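Local coordinates for protein putative laminarinase (Phanerochaete chrysosporium, PDB 2W39) that probably hydrolyses beta-glucans such as laminarin and lichenin as a secreted family 16 glycoside hydrolase with a beta-sandwich fold, at residues G97-D109 with D243-W257. Numbering follows the deposited sequence. Where two conformers were deposited one is given.
Sequences GTWPAAWETDEGD and DANNIIINLTFCGDW. With LGC (D-glucono-1,5-lactone), chain D; BGC (beta-D-glucopyranose), chain B; BGC (beta-D-glucopyranose), chain C.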
loop_
_atom_site.group_PDB
_atom_site.type_symbol
_atom_site.label_atom_id
_atom_site.label_comp_id
_atom_site.label_asym_id
_atom_site.label_seq_id
_atom_site.Cartn_x
_atom_site.Cartn_y
_atom_site.Cartn_z
ATOM N N GLY A 97 15.299 -4.872 -2.299
ATOM C CA GLY A 97 14.441 -5.699 -3.120
ATOM C C GLY A 97 12.977 -5.633 -2.757
ATOM O O GLY A 97 12.131 -6.078 -3.530
ATOM N N THR A 98 12.651 -5.078 -1.593
ATOM C CA THR A 98 11.258 -5.086 -1.155
ATOM C C THR A 98 10.395 -4.075 -1.896
ATOM O O THR A 98 10.842 -2.966 -2.215
ATOM C CB THR A 98 11.106 -4.845 0.365
ATOM O OG1 THR A 98 11.621 -3.569 0.740
ATOM C CG2 THR A 98 11.769 -5.946 1.195
ATOM N N TRP A 99 9.152 -4.479 -2.133
ATOM C CA TRP A 99 8.158 -3.644 -2.792
ATOM C C TRP A 99 6.811 -3.903 -2.112
ATOM O O TRP A 99 5.991 -4.699 -2.583
ATOM C CB TRP A 99 8.139 -3.936 -4.281
ATOM C CG TRP A 99 7.190 -3.101 -5.099
ATOM C CD1 TRP A 99 6.380 -2.062 -4.689
ATOM C CD2 TRP A 99 6.947 -3.266 -6.496
ATOM N NE1 TRP A 99 5.639 -1.590 -5.749
ATOM C CE2 TRP A 99 5.972 -2.306 -6.873
ATOM C CE3 TRP A 99 7.444 -4.142 -7.467
ATOM C CZ2 TRP A 99 5.484 -2.205 -8.185
ATOM C CZ3 TRP A 99 6.959 -4.032 -8.771
ATOM C CH2 TRP A 99 5.996 -3.078 -9.115
ATOM N N PRO A 100 6.609 -3.263 -0.952
ATOM C CA PRO A 100 5.349 -3.399 -0.234
ATOM C C PRO A 100 4.305 -2.415 -0.762
ATOM O O PRO A 100 4.666 -1.361 -1.297
ATOM C CB PRO A 100 5.730 -3.019 1.193
ATOM C CG PRO A 100 6.814 -1.964 1.018
ATOM C CD PRO A 100 7.554 -2.377 -0.236
ATOM N N ALA A 101 3.031 -2.742 -0.583
ATOM C CA ALA A 101 1.966 -1.816 -0.922
ATOM C C ALA A 101 0.708 -2.061 -0.110
ATOM O O ALA A 101 0.378 -3.206 0.227
ATOM C CB ALA A 101 1.651 -1.888 -2.424
ATOM N N ALA A 102 0.004 -0.963 0.174
ATOM C CA ALA A 102 -1.383 -1.002 0.668
ATOM C C ALA A 102 -2.154 -0.118 -0.310
ATOM O O ALA A 102 -1.788 1.043 -0.545
ATOM C CB ALA A 102 -1.491 -0.479 2.096
ATOM N N TRP A 103 -3.203 -0.670 -0.909
ATOM C CA TRP A 103 -3.802 -0.047 -2.079
ATOM C C TRP A 103 -5.207 -0.561 -2.287
ATOM O O TRP A 103 -5.662 -1.458 -1.586
ATOM C CB TRP A 103 -2.889 -0.260 -3.297
ATOM C CG TRP A 103 -2.547 -1.665 -3.653
ATOM C CD1 TRP A 103 -1.819 -2.568 -2.907
ATOM C CD2 TRP A 103 -2.766 -2.283 -4.920
ATOM N NE1 TRP A 103 -1.626 -3.729 -3.624
ATOM C CE2 TRP A 103 -2.192 -3.577 -4.866
ATOM C CE3 TRP A 103 -3.389 -1.870 -6.100
ATOM C CZ2 TRP A 103 -2.209 -4.441 -5.951
ATOM C CZ3 TRP A 103 -3.394 -2.734 -7.184
ATOM C CH2 TRP A 103 -2.822 -4.007 -7.090
ATOM N N GLU A 104 -5.876 0.023 -3.274
ATOM C CA GLU A 104 -7.203 -0.444 -3.683
ATOM C C GLU A 104 -7.254 -0.520 -5.188
ATOM O O GLU A 104 -6.685 0.327 -5.890
ATOM C CB GLU A 104 -8.330 0.490 -3.213
ATOM C CG GLU A 104 -8.366 0.682 -1.724
ATOM C CD GLU A 104 -9.572 1.480 -1.257
ATOM O OE1 GLU A 104 -10.297 2.042 -2.102
ATOM O OE2 GLU A 104 -9.792 1.542 -0.017
ATOM N N THR A 105 -7.949 -1.533 -5.694
ATOM C CA THR A 105 -8.196 -1.625 -7.127
ATOM C C THR A 105 -9.353 -2.570 -7.408
ATOM O O THR A 105 -9.876 -3.222 -6.494
ATOM C CB THR A 105 -6.913 -2.080 -7.881
ATOM O OG1 THR A 105 -7.062 -1.805 -9.275
ATOM C CG2 THR A 105 -6.654 -3.573 -7.687
ATOM N N ASP A 106 -9.727 -2.630 -8.683
ATOM C CA ASP A 106 -10.578 -3.674 -9.208
ATOM C C ASP A 106 -9.717 -4.466 -10.199
ATOM O O ASP A 106 -9.450 -4.016 -11.328
ATOM C CB ASP A 106 -11.790 -3.011 -9.873
ATOM C CG ASP A 106 -12.783 -3.995 -10.417
ATOM O OD1 ASP A 106 -12.432 -5.165 -10.606
ATOM O OD2 ASP A 106 -13.949 -3.580 -10.673
ATOM N N GLU A 107 -9.223 -5.611 -9.750
ATOM C CA GLU A 107 -8.321 -6.413 -10.565
ATOM C C GLU A 107 -9.015 -6.884 -11.832
ATOM O O GLU A 107 -8.385 -7.017 -12.885
ATOM C CB GLU A 107 -7.800 -7.619 -9.785
ATOM C CG GLU A 107 -6.861 -7.282 -8.630
ATOM C CD GLU A 107 -6.831 -8.401 -7.630
ATOM O OE1 GLU A 107 -7.874 -8.652 -7.003
ATOM O OE2 GLU A 107 -5.780 -9.061 -7.484
ATOM N N GLY A 108 -10.319 -7.119 -11.726
ATOM C CA GLY A 108 -11.086 -7.726 -12.810
ATOM C C GLY A 108 -11.249 -6.900 -14.064
ATOM O O GLY A 108 -11.572 -7.461 -15.116
ATOM N N ASP A 109 -11.056 -5.584 -13.966
ATOM C CA ASP A 109 -11.160 -4.705 -15.134
ATOM C C ASP A 109 -10.040 -3.661 -15.209
ATOM O O ASP A 109 -10.195 -2.631 -15.857
ATOM C CB ASP A 109 -12.539 -4.045 -15.211
ATOM C CG ASP A 109 -12.837 -3.146 -14.042
ATOM O OD1 ASP A 109 -11.980 -2.932 -13.141
ATOM O OD2 ASP A 109 -13.977 -2.620 -14.048
ATOM N N ASP A 243 -14.453 2.109 -9.886
ATOM C CA ASP A 243 -15.692 1.454 -9.533
ATOM C C ASP A 243 -15.451 0.773 -8.172
ATOM O O ASP A 243 -14.608 1.246 -7.390
ATOM C CB ASP A 243 -16.160 0.529 -10.670
ATOM C CG ASP A 243 -15.120 -0.484 -11.103
ATOM O OD1 ASP A 243 -14.257 -0.878 -10.293
ATOM O OD2 ASP A 243 -15.207 -0.888 -12.284
ATOM N N ALA A 244 -16.170 -0.290 -7.850
ATOM C CA ALA A 244 -16.053 -0.893 -6.534
ATOM C C ALA A 244 -14.701 -1.601 -6.430
ATOM O O ALA A 244 -14.394 -2.478 -7.240
ATOM C CB ALA A 244 -17.206 -1.866 -6.288
ATOM N N ASN A 245 -13.885 -1.192 -5.459
ATOM C CA ASN A 245 -12.514 -1.684 -5.330
ATOM C C ASN A 245 -12.349 -2.498 -4.048
ATOM O O ASN A 245 -12.939 -2.179 -3.018
ATOM C CB ASN A 245 -11.530 -0.501 -5.244
ATOM C CG ASN A 245 -11.225 0.187 -6.569
ATOM O OD1 ASN A 245 -11.841 -0.055 -7.621
ATOM N ND2 ASN A 245 -10.247 1.063 -6.512
ATOM N N ASN A 246 -11.494 -3.510 -4.120
ATOM C CA ASN A 246 -11.012 -4.222 -2.934
ATOM C C ASN A 246 -9.808 -3.490 -2.352
ATOM O O ASN A 246 -9.085 -2.789 -3.074
ATOM C CB ASN A 246 -10.536 -5.641 -3.289
ATOM C CG ASN A 246 -11.565 -6.448 -4.058
ATOM O OD1 ASN A 246 -11.689 -6.299 -5.274
ATOM N ND2 ASN A 246 -12.300 -7.305 -3.350
ATOM N N ILE A 247 -9.595 -3.718 -1.058
ATOM C CA ILE A 247 -8.360 -3.300 -0.390
ATOM C C ILE A 247 -7.354 -4.451 -0.464
ATOM O O ILE A 247 -7.706 -5.615 -0.190
ATOM C CB ILE A 247 -8.645 -2.937 1.090
ATOM C CG1 ILE A 247 -9.516 -1.682 1.157
ATOM C CG2 ILE A 247 -7.340 -2.773 1.892
ATOM C CD1 ILE A 247 -10.148 -1.401 2.524
ATOM N N ILE A 248 -6.129 -4.130 -0.878
ATOM C CA ILE A 248 -5.047 -5.108 -1.016
ATOM C C ILE A 248 -3.851 -4.653 -0.192
ATOM O O ILE A 248 -3.488 -3.471 -0.205
ATOM C CB ILE A 248 -4.659 -5.323 -2.506
ATOM C CG1 ILE A 248 -5.891 -5.787 -3.298
ATOM C CG2 ILE A 248 -3.499 -6.342 -2.633
ATOM C CD1 ILE A 248 -5.649 -5.931 -4.791
ATOM N N ILE A 249 -3.247 -5.592 0.532
ATOM C CA ILE A 249 -2.003 -5.349 1.254
ATOM C C ILE A 249 -1.047 -6.474 0.885
ATOM O O ILE A 249 -1.401 -7.648 1.005
ATOM C CB ILE A 249 -2.195 -5.283 2.787
ATOM C CG1 ILE A 249 -3.281 -4.265 3.146
ATOM C CG2 ILE A 249 -0.865 -4.957 3.459
ATOM C CD1 ILE A 249 -3.732 -4.338 4.613
ATOM N N ASN A 250 0.145 -6.130 0.396
ATOM C CA ASN A 250 1.043 -7.152 -0.148
ATOM C C ASN A 250 2.496 -6.808 0.046
ATOM O O ASN A 250 2.848 -5.681 0.401
ATOM C CB ASN A 250 0.768 -7.389 -1.652
ATOM C CG ASN A 250 1.200 -6.219 -2.498
ATOM O OD1 ASN A 250 0.490 -5.213 -2.577
ATOM N ND2 ASN A 250 2.387 -6.313 -3.103
ATOM N N LEU A 251 3.332 -7.798 -0.240
ATOM C CA LEU A 251 4.767 -7.587 -0.322
ATOM C C LEU A 251 5.295 -8.431 -1.476
ATOM O O LEU A 251 5.230 -9.661 -1.432
ATOM C CB LEU A 251 5.432 -7.999 0.988
ATOM C CG LEU A 251 6.967 -8.080 0.960
ATOM C CD1 LEU A 251 7.608 -6.732 0.621
ATOM C CD2 LEU A 251 7.487 -8.627 2.289
ATOM N N THR A 252 5.788 -7.765 -2.517
ATOM C CA THR A 252 6.529 -8.451 -3.566
ATOM C C THR A 252 8.014 -8.072 -3.482
ATOM O O THR A 252 8.411 -7.266 -2.625
ATOM C CB THR A 252 5.904 -8.235 -4.984
ATOM O OG1 THR A 252 6.481 -9.221 -5.854
ATOM C CG2 THR A 252 6.124 -6.837 -5.537
ATOM N N PHE A 253 8.832 -8.679 -4.343
ATOM C CA PHE A 253 10.277 -8.411 -4.382
ATOM C C PHE A 253 10.701 -8.250 -5.825
ATOM O O PHE A 253 10.227 -8.988 -6.690
ATOM C CB PHE A 253 11.097 -9.553 -3.753
ATOM C CG PHE A 253 10.520 -10.078 -2.471
ATOM C CD1 PHE A 253 9.755 -11.242 -2.465
ATOM C CD2 PHE A 253 10.724 -9.399 -1.274
ATOM C CE1 PHE A 253 9.194 -11.727 -1.271
ATOM C CE2 PHE A 253 10.173 -9.876 -0.088
ATOM C CZ PHE A 253 9.411 -11.041 -0.089
ATOM N N CYS A 254 11.603 -7.304 -6.093
ATOM C CA CYS A 254 12.131 -7.075 -7.444
ATOM C C CYS A 254 10.981 -6.708 -8.392
ATOM O O CYS A 254 10.174 -5.853 -8.051
ATOM C CB CYS A 254 12.945 -8.301 -7.925
ATOM S SG CYS A 254 14.190 -8.839 -6.717
ATOM N N GLY A 255 10.901 -7.332 -9.564
ATOM C CA GLY A 255 9.789 -7.052 -10.469
ATOM C C GLY A 255 9.889 -5.734 -11.190
ATOM O O GLY A 255 10.952 -5.102 -11.234
ATOM N N ASP A 256 8.766 -5.283 -11.720
ATOM C CA ASP A 256 8.801 -4.262 -12.754
ATOM C C ASP A 256 9.207 -2.856 -12.283
ATOM O O ASP A 256 9.568 -2.011 -13.105
ATOM C CB ASP A 256 7.468 -4.243 -13.491
ATOM C CG ASP A 256 7.148 -5.575 -14.150
ATOM O OD1 ASP A 256 8.089 -6.323 -14.524
ATOM O OD2 ASP A 256 5.945 -5.871 -14.286
ATOM N N TRP A 257 9.163 -2.616 -10.973
ATOM C CA TRP A 257 9.697 -1.384 -10.402
ATOM C C TRP A 257 10.969 -1.698 -9.618
ATOM O O TRP A 257 12.057 -1.309 -10.043
ATOM C CB TRP A 257 8.625 -0.655 -9.573
ATOM C CG TRP A 257 9.038 0.684 -9.000
ATOM C CD1 TRP A 257 10.206 1.355 -9.224
ATOM C CD2 TRP A 257 8.256 1.516 -8.137
ATOM N NE1 TRP A 257 10.203 2.554 -8.533
ATOM C CE2 TRP A 257 9.020 2.668 -7.851
ATOM C CE3 TRP A 257 6.988 1.384 -7.552
ATOM C CZ2 TRP A 257 8.554 3.687 -7.017
ATOM C CZ3 TRP A 257 6.529 2.396 -6.722
ATOM C CH2 TRP A 257 7.315 3.530 -6.458
HETATM C C1 LGC D . 0.930 -0.185 -9.005
HETATM C C2 LGC D . 0.627 -1.147 -10.114
HETATM O O5 LGC D . 0.819 -0.538 -7.591
HETATM O O1 LGC D . 1.300 0.946 -9.279
HETATM O O2 LGC D . -0.329 -0.578 -11.029
HETATM C C3 LGC D . 0.147 -2.491 -9.554
HETATM O O3 LGC D . 0.306 -3.521 -10.545
HETATM C C4 LGC D . 0.925 -2.840 -8.285
HETATM O O4 LGC D . 0.695 -4.189 -7.891
HETATM C C5 LGC D . 0.466 -1.873 -7.201
HETATM C C6 LGC D . 1.049 -2.121 -5.812
HETATM O O6 LGC D . 2.484 -2.151 -5.816
HETATM C C2 BGC B . 0.993 -0.981 -9.907
HETATM C C3 BGC B . 0.273 -2.282 -9.542
HETATM C C4 BGC B . 0.923 -2.859 -8.296
HETATM C C5 BGC B . 0.597 -1.909 -7.153
HETATM C C6 BGC B . 1.111 -2.439 -5.821
HETATM C C1 BGC B . 1.391 -0.090 -8.712
HETATM O O1 BGC B . 2.780 0.269 -8.831
HETATM O O2 BGC B . 0.179 -0.222 -10.815
HETATM O O3 BGC B . 0.315 -3.217 -10.635
HETATM O O4 BGC B . 0.428 -4.167 -8.013
HETATM O O5 BGC B . 1.172 -0.613 -7.384
HETATM O O6 BGC B . 2.504 -2.133 -5.687
HETATM C C2 BGC C . -0.172 -4.373 -12.673
HETATM C C3 BGC C . -1.341 -4.713 -13.591
HETATM C C4 BGC C . -2.469 -5.426 -12.852
HETATM C C5 BGC C . -2.867 -4.644 -11.596
HETATM C C6 BGC C . -3.882 -5.390 -10.730
HETATM C C1 BGC C . -0.676 -3.615 -11.451
HETATM O O2 BGC C . 0.762 -3.557 -13.392
HETATM O O3 BGC C . -0.882 -5.545 -14.664
HETATM O O4 BGC C . -3.598 -5.555 -13.732
HETATM O O5 BGC C . -1.693 -4.401 -10.813
HETATM O O6 BGC C . -3.286 -6.526 -10.076
HETATM O O HOH W 1 -9.868 -6.804 -7.249
#
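In the substrate-binding sheet of this family 16 beta sandwich, strand 98-105 runs antiparallel to strand 246-253, and the residues facing the sugar include Trp99, Ala101 and Trp103. Trp103 lies between protein and ligand: Ile248 CB rests over one ring face, 3.9 Å from the five-membered ring's centroid, while C6 of the gluconolactone, or of the beta-D-glucopyranose that shares its site, covers the opposite face. With CG between backbone N and carbonyl carbon (chi1 57°), the indole lies alongside Ile248. Trp103 NE1 donates to Asn250 OD1 (2.8 Å), tilted somewhat out of the ring plane, which ties down the ring's rotation; the amide plane stands 74° from the indole. Ala101, small enough to let the sugar in, brings CB within 3.4 Å of the lactone C6. Just beyond strand 246-253, Trp257 and Trp99 form an offset edge-to-face pair, planes at 80°, with Trp257 CB over the Trp99 six-membered ring, 3.6 Å from Trp99 CH2. Thr252 CG2 packs beside Trp99 CE3 (3.6 Å), while Trp99 NE1, whose strongest polar partner is Glu120, lies 3.2 Å from the lactone O6. On the other face, Ile247, Ile249 and Pro100 are buried against strand 288-297 of the second sheet. The Trp103 indole, backed by Ile248 and held in its rotation by Asn250, thus offers the sugar C6 a flat apolar face, whereas Trp99 turns its NE1 toward O6.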